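Local coordinates for protein cleavage stimulation factor 77 (Encephalitozoon cuniculi, PDB 2UY1) that probably takes part in 3'-end processing of messenger RNA precursors, as its relatives do, through a helical-repeat scaffold, and may bind mRNA, at residues R197-H202 / I226-K231; F218-L223 / K234-G239; L250-V255 / E259-D264. All blocks are in the same frame, centred on the assembly; numbering follows the deposited sequence.

Contact 1 of 3, residues R197-H202 / I226-K231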
loop_
_atom_site.group_PDB
_atom_site.type_symbol
_atom_site.label_atom_id
_atom_site.label_comp_id
_atom_site.label_asym_id
_atom_site.label_seq_id
_atom_site.Cartn_x
_atom_site.Cartn_y
_atom_site.Cartn_z
ATOM N N ARG B 197 34.935 30.670 -6.333
ATOM C CA ARG B 197 33.988 30.225 -7.332
ATOM C C ARG B 197 32.652 29.774 -6.729
ATOM O O ARG B 197 31.594 30.016 -7.305
ATOM C CB ARG B 197 34.568 29.109 -8.201
ATOM C CG ARG B 197 33.560 28.625 -9.323
ATOM C CD ARG B 197 34.256 28.046 -10.567
ATOM N NE ARG B 197 33.295 27.593 -11.563
ATOM C CZ ARG B 197 32.774 28.363 -12.523
ATOM N NH1 ARG B 197 33.110 29.665 -12.611
ATOM N NH2 ARG B 197 31.897 27.840 -13.374
ATOM N N MET B 198 32.723 29.082 -5.604
ATOM C CA MET B 198 31.534 28.476 -4.967
ATOM C C MET B 198 30.663 29.545 -4.269
ATOM O O MET B 198 29.422 29.445 -4.231
ATOM C CB MET B 198 31.974 27.406 -3.942
ATOM C CG MET B 198 32.487 26.060 -4.550
ATOM S SD MET B 198 31.558 25.496 -5.992
ATOM C CE MET B 198 29.902 25.278 -5.298
ATOM N N HIS B 199 31.319 30.557 -3.704
ATOM C CA HIS B 199 30.605 31.693 -3.107
ATOM C C HIS B 199 29.764 32.373 -4.172
ATOM O O HIS B 199 28.579 32.572 -3.967
ATOM C CB HIS B 199 31.573 32.679 -2.467
ATOM C CG HIS B 199 32.165 32.195 -1.168
ATOM N ND1 HIS B 199 31.395 31.825 -0.088
ATOM C CD2 HIS B 199 33.452 32.086 -0.761
ATOM C CE1 HIS B 199 32.177 31.489 0.923
ATOM N NE2 HIS B 199 33.434 31.638 0.539
ATOM N N PHE B 200 30.361 32.664 -5.336
ATOM C CA PHE B 200 29.643 33.339 -6.421
ATOM C C PHE B 200 28.408 32.552 -6.810
ATOM O O PHE B 200 27.319 33.120 -6.946
ATOM C CB PHE B 200 30.513 33.551 -7.679
ATOM C CG PHE B 200 29.710 33.889 -8.880
ATOM C CD1 PHE B 200 29.308 35.201 -9.111
ATOM C CD2 PHE B 200 29.282 32.906 -9.735
ATOM C CE1 PHE B 200 28.519 35.503 -10.193
ATOM C CE2 PHE B 200 28.479 33.201 -10.845
ATOM C CZ PHE B 200 28.113 34.490 -11.079
ATOM N N ILE B 201 28.599 31.249 -7.046
ATOM C CA ILE B 201 27.513 30.386 -7.515
ATOM C C ILE B 201 26.356 30.399 -6.513
ATOM O O ILE B 201 25.227 30.627 -6.912
ATOM C CB ILE B 201 28.054 28.933 -7.883
ATOM C CG1 ILE B 201 28.854 28.995 -9.211
ATOM C CG2 ILE B 201 26.955 27.888 -7.911
ATOM C CD1 ILE B 201 29.397 27.640 -9.736
ATOM N N HIS B 202 26.633 30.197 -5.221
ATOM C CA HIS B 202 25.582 30.178 -4.186
ATOM C C HIS B 202 24.894 31.558 -4.022
ATOM O O HIS B 202 23.672 31.642 -3.887
ATOM C CB HIS B 202 26.146 29.762 -2.821
ATOM C CG HIS B 202 26.437 28.292 -2.692
ATOM N ND1 HIS B 202 27.694 27.756 -2.905
ATOM C CD2 HIS B 202 25.634 27.251 -2.356
ATOM C CE1 HIS B 202 27.643 26.440 -2.753
ATOM N NE2 HIS B 202 26.408 26.109 -2.407
ATOM N N ILE B 226 32.807 24.055 4.923
ATOM C CA ILE B 226 34.091 24.781 4.874
ATOM C C ILE B 226 34.495 25.472 6.147
ATOM O O ILE B 226 35.486 26.194 6.174
ATOM C CB ILE B 226 34.271 25.762 3.659
ATOM C CG1 ILE B 226 33.263 26.918 3.654
ATOM C CG2 ILE B 226 34.348 24.988 2.366
ATOM C CD1 ILE B 226 33.519 27.851 2.427
ATOM N N GLY B 227 33.762 25.205 7.217
ATOM C CA GLY B 227 34.090 25.773 8.504
ATOM C C GLY B 227 33.628 27.222 8.644
ATOM O O GLY B 227 34.192 27.971 9.458
ATOM N N GLN B 228 32.649 27.654 7.843
ATOM C CA GLN B 228 32.129 29.038 7.963
ATOM C C GLN B 228 30.675 29.103 8.482
ATOM O O GLN B 228 29.826 29.793 7.908
ATOM C CB GLN B 228 32.328 29.860 6.655
ATOM C CG GLN B 228 33.745 30.359 6.448
ATOM C CD GLN B 228 34.085 30.730 4.995
ATOM O OE1 GLN B 228 33.324 31.439 4.285
ATOM N NE2 GLN B 228 35.266 30.260 4.545
ATOM N N LYS B 229 30.424 28.394 9.583
ATOM C CA LYS B 229 29.109 28.323 10.209
ATOM C C LYS B 229 28.516 29.644 10.714
ATOM O O LYS B 229 27.306 29.820 10.664
ATOM C CB LYS B 229 29.092 27.282 11.329
ATOM C CG LYS B 229 27.715 27.071 11.937
ATOM C CD LYS B 229 27.620 25.701 12.613
ATOM C CE LYS B 229 26.296 25.477 13.299
ATOM N NZ LYS B 229 26.236 24.042 13.795
ATOM N N GLU B 230 29.348 30.550 11.216
ATOM C CA GLU B 230 28.890 31.900 11.533
ATOM C C GLU B 230 28.309 32.606 10.287
ATOM O O GLU B 230 27.242 33.216 10.365
ATOM C CB GLU B 230 30.014 32.719 12.189
ATOM C CG GLU B 230 30.162 32.448 13.677
ATOM C CD GLU B 230 31.568 32.773 14.208
ATOM O OE1 GLU B 230 31.875 33.977 14.449
ATOM O OE2 GLU B 230 32.368 31.825 14.389
ATOM N N LYS B 231 28.999 32.505 9.144
ATOM C CA LYS B 231 28.454 33.034 7.877
ATOM C C LYS B 231 27.182 32.279 7.489
ATOM O O LYS B 231 26.226 32.884 7.031
ATOM C CB LYS B 231 29.508 33.026 6.745
ATOM C CG LYS B 231 29.107 33.806 5.471
ATOM C CD LYS B 231 30.293 34.043 4.484
ATOM C CE LYS B 231 29.813 34.298 3.033
ATOM N NZ LYS B 231 28.444 35.022 2.865
#

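Contact 2 of 3, residues F218-L223 / K234-G239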
loop_
_atom_site.group_PDB
_atom_site.type_symbol
_atom_site.label_atom_id
_atom_site.label_comp_id
_atom_site.label_asym_id
_atom_site.label_seq_id
_atom_site.Cartn_x
_atom_site.Cartn_y
_atom_site.Cartn_z
ATOM N N PHE B 218 21.114 25.261 0.923
ATOM C CA PHE B 218 22.264 24.800 0.105
ATOM C C PHE B 218 23.573 25.508 0.503
ATOM O O PHE B 218 24.598 24.869 0.779
ATOM C CB PHE B 218 22.101 25.088 -1.393
ATOM C CG PHE B 218 20.957 24.384 -2.085
ATOM C CD1 PHE B 218 20.353 23.219 -1.580
ATOM C CD2 PHE B 218 20.544 24.860 -3.320
ATOM C CE1 PHE B 218 19.293 22.580 -2.272
ATOM C CE2 PHE B 218 19.515 24.227 -4.008
ATOM C CZ PHE B 218 18.880 23.098 -3.473
ATOM N N TYR B 219 23.524 26.838 0.528
ATOM C CA TYR B 219 24.666 27.685 0.934
ATOM C C TYR B 219 25.044 27.500 2.384
ATOM O O TYR B 219 26.237 27.395 2.717
ATOM C CB TYR B 219 24.365 29.170 0.650
ATOM C CG TYR B 219 25.592 30.081 0.577
ATOM C CD1 TYR B 219 26.846 29.568 0.275
ATOM C CD2 TYR B 219 25.469 31.461 0.699
ATOM C CE1 TYR B 219 27.955 30.387 0.142
ATOM C CE2 TYR B 219 26.582 32.303 0.621
ATOM C CZ TYR B 219 27.802 31.779 0.334
ATOM O OH TYR B 219 28.905 32.612 0.251
ATOM N N SER B 220 24.058 27.484 3.272
ATOM C CA SER B 220 24.344 27.247 4.685
ATOM C C SER B 220 25.186 25.964 4.852
ATOM O O SER B 220 26.198 25.946 5.577
ATOM C CB SER B 220 23.016 27.136 5.459
ATOM O OG SER B 220 23.239 26.708 6.811
ATOM N N GLU B 221 24.743 24.897 4.166
ATOM C CA GLU B 221 25.392 23.581 4.249
ATOM C C GLU B 221 26.783 23.646 3.663
ATOM O O GLU B 221 27.707 23.185 4.283
ATOM C CB GLU B 221 24.590 22.487 3.572
ATOM C CG GLU B 221 23.386 21.961 4.394
ATOM C CD GLU B 221 23.740 21.343 5.744
ATOM O OE1 GLU B 221 24.293 20.214 5.787
ATOM O OE2 GLU B 221 23.409 21.954 6.780
ATOM N N TYR B 222 26.925 24.285 2.505
ATOM C CA TYR B 222 28.245 24.514 1.923
ATOM C C TYR B 222 29.159 25.236 2.911
ATOM O O TYR B 222 30.297 24.827 3.142
ATOM C CB TYR B 222 28.147 25.295 0.620
ATOM C CG TYR B 222 29.509 25.734 0.170
ATOM C CD1 TYR B 222 30.415 24.809 -0.361
ATOM C CD2 TYR B 222 29.914 27.064 0.301
ATOM C CE1 TYR B 222 31.699 25.204 -0.782
ATOM C CE2 TYR B 222 31.187 27.465 -0.119
ATOM C CZ TYR B 222 32.073 26.534 -0.649
ATOM O OH TYR B 222 33.339 26.922 -1.046
ATOM N N LEU B 223 28.639 26.300 3.508
ATOM C CA LEU B 223 29.416 27.148 4.405
ATOM C C LEU B 223 29.833 26.399 5.650
ATOM O O LEU B 223 30.944 26.608 6.134
ATOM C CB LEU B 223 28.607 28.369 4.818
ATOM C CG LEU B 223 28.652 29.504 3.794
ATOM C CD1 LEU B 223 27.696 30.589 4.277
ATOM C CD2 LEU B 223 30.074 30.063 3.511
ATOM N N LYS B 234 23.995 33.581 9.341
ATOM C CA LYS B 234 23.552 34.839 8.807
ATOM C C LYS B 234 22.755 34.634 7.527
ATOM O O LYS B 234 21.732 35.300 7.334
ATOM C CB LYS B 234 24.743 35.812 8.629
ATOM C CG LYS B 234 25.119 36.531 9.948
ATOM C CD LYS B 234 26.475 36.126 10.552
ATOM C CE LYS B 234 27.100 37.282 11.391
ATOM N NZ LYS B 234 28.179 36.818 12.375
ATOM N N VAL B 235 23.212 33.699 6.677
ATOM C CA VAL B 235 22.494 33.320 5.405
ATOM C C VAL B 235 21.070 32.772 5.714
ATOM O O VAL B 235 20.130 33.043 4.976
ATOM C CB VAL B 235 23.288 32.256 4.556
ATOM C CG1 VAL B 235 22.483 31.788 3.331
ATOM C CG2 VAL B 235 24.631 32.794 4.088
ATOM N N VAL B 236 20.943 32.015 6.807
ATOM C CA VAL B 236 19.661 31.424 7.219
ATOM C C VAL B 236 18.705 32.475 7.746
ATOM O O VAL B 236 17.517 32.476 7.373
ATOM C CB VAL B 236 19.787 30.314 8.269
ATOM C CG1 VAL B 236 18.397 29.790 8.639
ATOM C CG2 VAL B 236 20.645 29.169 7.749
ATOM N N GLU B 237 19.221 33.350 8.624
ATOM C CA GLU B 237 18.462 34.517 9.136
ATOM C C GLU B 237 17.948 35.321 7.958
ATOM O O GLU B 237 16.794 35.705 7.895
ATOM C CB GLU B 237 19.370 35.380 10.008
ATOM C CG GLU B 237 19.550 34.793 11.381
ATOM C CD GLU B 237 20.754 35.270 12.155
ATOM O OE1 GLU B 237 21.407 36.259 11.745
ATOM O OE2 GLU B 237 21.038 34.655 13.220
ATOM N N ARG B 238 18.806 35.521 6.972
ATOM C CA ARG B 238 18.395 36.242 5.804
ATOM C C ARG B 238 17.339 35.465 5.062
ATOM O O ARG B 238 16.344 36.043 4.652
ATOM C CB ARG B 238 19.612 36.474 4.931
ATOM C CG ARG B 238 19.319 37.131 3.646
ATOM C CD ARG B 238 20.634 37.590 3.104
ATOM N NE ARG B 238 20.638 37.404 1.664
ATOM C CZ ARG B 238 21.720 37.114 0.951
ATOM N NH1 ARG B 238 22.915 36.983 1.543
ATOM N NH2 ARG B 238 21.593 36.956 -0.359
ATOM N N GLY B 239 17.537 34.137 4.890
ATOM C CA GLY B 239 16.563 33.333 4.223
ATOM C C GLY B 239 15.222 33.372 4.916
ATOM O O GLY B 239 14.188 33.366 4.273
#

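Contact 3 of 3, residues L250-V255 / E259-D264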
loop_
_atom_site.group_PDB
_atom_site.type_symbol
_atom_site.label_atom_id
_atom_site.label_comp_id
_atom_site.label_asym_id
_atom_site.label_seq_id
_atom_site.Cartn_x
_atom_site.Cartn_y
_atom_site.Cartn_z
ATOM N N LEU B 250 12.974 25.774 11.452
ATOM C CA LEU B 250 13.285 24.510 12.113
ATOM C C LEU B 250 14.763 24.137 12.025
ATOM O O LEU B 250 15.374 23.679 13.018
ATOM C CB LEU B 250 12.382 23.364 11.572
ATOM C CG LEU B 250 10.863 23.461 11.758
ATOM C CD1 LEU B 250 10.196 22.115 11.482
ATOM C CD2 LEU B 250 10.484 23.893 13.145
ATOM N N TYR B 251 15.329 24.321 10.827
ATOM C CA TYR B 251 16.745 24.177 10.601
ATOM C C TYR B 251 17.595 25.219 11.392
ATOM O O TYR B 251 18.592 24.902 12.032
ATOM C CB TYR B 251 16.961 24.325 9.111
ATOM C CG TYR B 251 18.398 24.329 8.620
ATOM C CD1 TYR B 251 19.061 23.110 8.334
ATOM C CD2 TYR B 251 19.073 25.524 8.358
ATOM C CE1 TYR B 251 20.373 23.093 7.841
ATOM C CE2 TYR B 251 20.425 25.492 7.853
ATOM C CZ TYR B 251 21.041 24.282 7.595
ATOM O OH TYR B 251 22.333 24.238 7.094
ATOM N N TYR B 252 17.198 26.472 11.329
ATOM C CA TYR B 252 17.759 27.506 12.240
ATOM C C TYR B 252 17.694 27.092 13.728
ATOM O O TYR B 252 18.695 27.049 14.389
ATOM C CB TYR B 252 16.993 28.828 11.993
ATOM C CG TYR B 252 17.619 30.085 12.649
ATOM C CD1 TYR B 252 18.875 30.559 12.254
ATOM C CD2 TYR B 252 16.916 30.803 13.629
ATOM C CE1 TYR B 252 19.442 31.715 12.876
ATOM C CE2 TYR B 252 17.457 31.948 14.246
ATOM C CZ TYR B 252 18.718 32.404 13.869
ATOM O OH TYR B 252 19.247 33.577 14.478
ATOM N N GLY B 253 16.544 26.699 14.253
ATOM C CA GLY B 253 16.504 26.352 15.674
ATOM C C GLY B 253 17.486 25.232 15.989
ATOM O O GLY B 253 18.308 25.334 16.897
ATOM N N LEU B 254 17.415 24.151 15.208
ATOM C CA LEU B 254 18.208 22.985 15.528
ATOM C C LEU B 254 19.695 23.103 15.180
ATOM O O LEU B 254 20.539 22.690 15.963
ATOM C CB LEU B 254 17.610 21.719 14.885
ATOM C CG LEU B 254 18.254 20.376 15.279
ATOM C CD1 LEU B 254 18.200 20.046 16.778
ATOM C CD2 LEU B 254 17.603 19.256 14.394
ATOM N N VAL B 255 20.005 23.556 13.985
ATOM C CA VAL B 255 21.388 23.464 13.473
ATOM C C VAL B 255 22.223 24.650 14.012
ATOM O O VAL B 255 23.425 24.519 14.297
ATOM C CB VAL B 255 21.379 23.464 11.923
ATOM C CG1 VAL B 255 22.740 23.852 11.302
ATOM C CG2 VAL B 255 20.891 22.102 11.380
ATOM N N GLU B 259 16.785 28.164 20.455
ATOM C CA GLU B 259 15.534 27.606 21.041
ATOM C C GLU B 259 14.357 28.560 20.932
ATOM O O GLU B 259 13.189 28.145 21.003
ATOM C CB GLU B 259 15.742 27.196 22.519
ATOM C CG GLU B 259 14.732 26.177 23.021
ATOM C CD GLU B 259 14.938 25.646 24.430
ATOM O OE1 GLU B 259 16.036 25.771 25.025
ATOM O OE2 GLU B 259 13.972 25.037 24.953
ATOM N N ALA B 260 14.651 29.852 20.761
ATOM C CA ALA B 260 13.591 30.895 20.750
ATOM C C ALA B 260 12.622 30.761 19.591
ATOM O O ALA B 260 11.467 31.248 19.656
ATOM C CB ALA B 260 14.193 32.329 20.755
ATOM N N VAL B 261 13.082 30.110 18.524
ATOM C CA VAL B 261 12.261 29.993 17.312
ATOM C C VAL B 261 10.967 29.225 17.533
ATOM O O VAL B 261 9.919 29.564 16.966
ATOM C CB VAL B 261 13.084 29.532 16.030
ATOM C CG1 VAL B 261 14.369 30.408 15.894
ATOM C CG2 VAL B 261 13.393 28.046 16.047
ATOM N N TYR B 262 11.023 28.233 18.406
ATOM C CA TYR B 262 9.878 27.399 18.677
ATOM C C TYR B 262 8.762 28.199 19.334
ATOM O O TYR B 262 7.611 28.145 18.864
ATOM C CB TYR B 262 10.306 26.203 19.508
ATOM C CG TYR B 262 11.471 25.458 18.855
ATOM C CD1 TYR B 262 11.295 24.808 17.631
ATOM C CD2 TYR B 262 12.731 25.401 19.464
ATOM C CE1 TYR B 262 12.372 24.145 16.997
ATOM C CE2 TYR B 262 13.814 24.722 18.854
ATOM C CZ TYR B 262 13.602 24.099 17.635
ATOM O OH TYR B 262 14.603 23.434 17.029
ATOM N N GLY B 263 9.100 28.975 20.379
ATOM C CA GLY B 263 8.103 29.813 21.069
ATOM C C GLY B 263 7.630 30.925 20.167
ATOM O O GLY B 263 6.444 31.239 20.142
ATOM N N ASP B 264 8.560 31.570 19.460
ATOM C CA ASP B 264 8.217 32.710 18.592
ATOM C C ASP B 264 7.243 32.314 17.484
ATOM O O ASP B 264 6.281 33.026 17.199
ATOM C CB ASP B 264 9.466 33.340 17.947
ATOM C CG ASP B 264 10.345 34.121 18.946
ATOM O OD1 ASP B 264 10.032 34.221 20.184
ATOM O OD2 ASP B 264 11.383 34.619 18.457
HETATM O O HOH W 1 14.061 22.218 14.679
#

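Contact 1 of 3, residues R197-H202 / I226-K231
The imidazole of His199 is the one group that helix 197-202 sends across to 226-231, where three side chains gather round its CE1. The closest is Gln228, whose amide oxygen OE1 lies 3.6 Å from His199 CE1, at the ring edge and near the ring plane. The two side chains cross at about a right angle, yet the amide plane is turned only 28° from the imidazole. Both of these polar groups are anchored by Glu195, one turn earlier on the histidine's helix: its OE2 accepts from His199 NE2 and from Gln228 NE2. His199 ND1 is hydrogen-bonded to Tyr219 OH, so both ring nitrogens are engaged and the rotation of the imidazole is fixed. A histidine, with a polar atom on either side of CE1, suits this double duty.

The rest is looser and lies toward solvent. Ile226 CD1 approaches His199 CE1 obliquely at 4.2 Å; with CG1 between the backbone N and the carbonyl carbon (chi1 63°), its chain continues extended to that methyl. On exposed Lys231 the long aliphatic chain does the touching, CE standing 4.2 Å from His199 CE1. Its NZ stays 5.3 Å from His199 ND1; on the charge of the ring, Lys231 and Glu195 would probably act in opposite directions. Between these residues Gly227, with positive phi, is the C' residue of a Schellman motif that ends helix 213-225, and Gln228 is the N-cap of helix 229-242.

The contact thus joins helix 193-208 to the turn between the next two helices and to the first turn of helix 229-242. Helix 213-225 packs against it, Leu223 touching both His199 and Gln228, while Met198 and His202 carry the packing of helix 193-208 on to helix 173-184.

Contact 2 of 3, residues F218-L223 / K234-G239
Tyr219, the first residue of helix 218-223 to reach helix 234-239, meets Val235 obliquely through the CD2-CE2 part of its ring. Its CD2 lies 3.7 Å from Val235 CG2 and 4.0 Å from Val235 CG1, so both methyls of the valine press on the same ring carbon, the two side chains crossing at about a right angle. With CG anti to the backbone N (chi1 -160°), the ring runs out beside this interface while its hydroxyl goes on to His199 ND1. Tyrosine can therefore serve two neighbours, apolar with its ring and polar with its end.

Ser220 sits where the backbones come closest, its CA 6.4 Å from that of Val235. A small side chain suits such a place: Val236 CG2 packs 3.7 Å from Ser220 OG and also touches its CB. Although buried, OG is satisfied by a hydrogen bond with Tyr251 OH.

One turn after Tyr219, Leu223 brings CD1 to 3.8 Å from Val235 CG2. The same methyl lies over the centre of the Tyr219 ring, 4.0 Å above its plane, so ring, leucine and valine form one apolar cluster. Val235, branched at CB, can turn one methyl to both partners and the other to Tyr219 alone.

No hydrogen bond links the two segments; their contact is buried packing. The axes approach to 9.3 Å and run at 171°, nearly antiparallel. This is the helical hairpin of a helical-repeat array, consistent with the Suf family and its relationship to tetratricopeptide repeats.

Contact 3 of 3, residues L250-V255 / E259-D264
Val261 and Gly253 bring the helix pair together by apolar packing. Val261 has CG1 anti to the carbonyl carbon (chi1 -49°), which puts CG2 between the backbone N and the carbonyl carbon, 3.6 Å from Gly253 CA. Glycine suits the place, since Val261 CG2 and Tyr262 OH both lie directly against its backbone. The valine's other methyl, CG1, meets the edge of the Tyr252 ring near its plane, 3.4 Å from CD2, the two side chains crossing at a slant. Leu250 also takes part: its CD2 approaches the edge of the Tyr262 ring, 4.3 Å from CE1. One face of that ring is covered within its own segment by Val261 CG2, which stands over its centre.

The polar link is indirect. Tyr262 OH extends to the backbone of the first helix and comes within 3.4 Å of Leu254 N, but the angle is too poor for a hydrogen bond; that N-H is given to Leu250 O. A water molecule joins the two sides instead: it donates to Leu250 O at 2.6 Å and is hydrogen-bonded to Tyr262 OH at 2.7 Å, lying in the plane of the tyrosine ring. Tyrosine suits the site because the end of its ring, CZ and OH, comes up to the glycine backbone while the hydroxyl reaches this water. The hydroxyl of Tyr252 is hydrogen-bonded to Glu237.

The axes of 250-255 and 260-264 approach to 9.3 Å at 144°, so the short connection folds the chain back obliquely. Helix 229-242 packs against Tyr252, and helix 282-300 brings His292 and Tyr295 against the Tyr262 ring. Helix 434-446 places Phe446 on Leu250, and a neighbouring subunit packs on Leu254 and Val255.

How the contacts relate
The three contacts follow one stretch of the helical array, helix 193-208 to helix 260-269. The segments of contacts 1 and 2 alternate along the chain; contact 3 comes after both. Contacts 1 and 2, with centres about 8 Å apart, share helix 229-242: its start and the preceding turn face helix 193-208, while its later part pairs with helix 213-225. Contact 3 lies about 15 Å from the centre of contact 2 and about 22 Å from that of contact 1. Tyr251 and Tyr252 tie it back to Glu221 and Glu237 of contact 2. Packing runs both between successive helices and, in contact 1, from one helix to the next but one, building a continuous elongated scaffold.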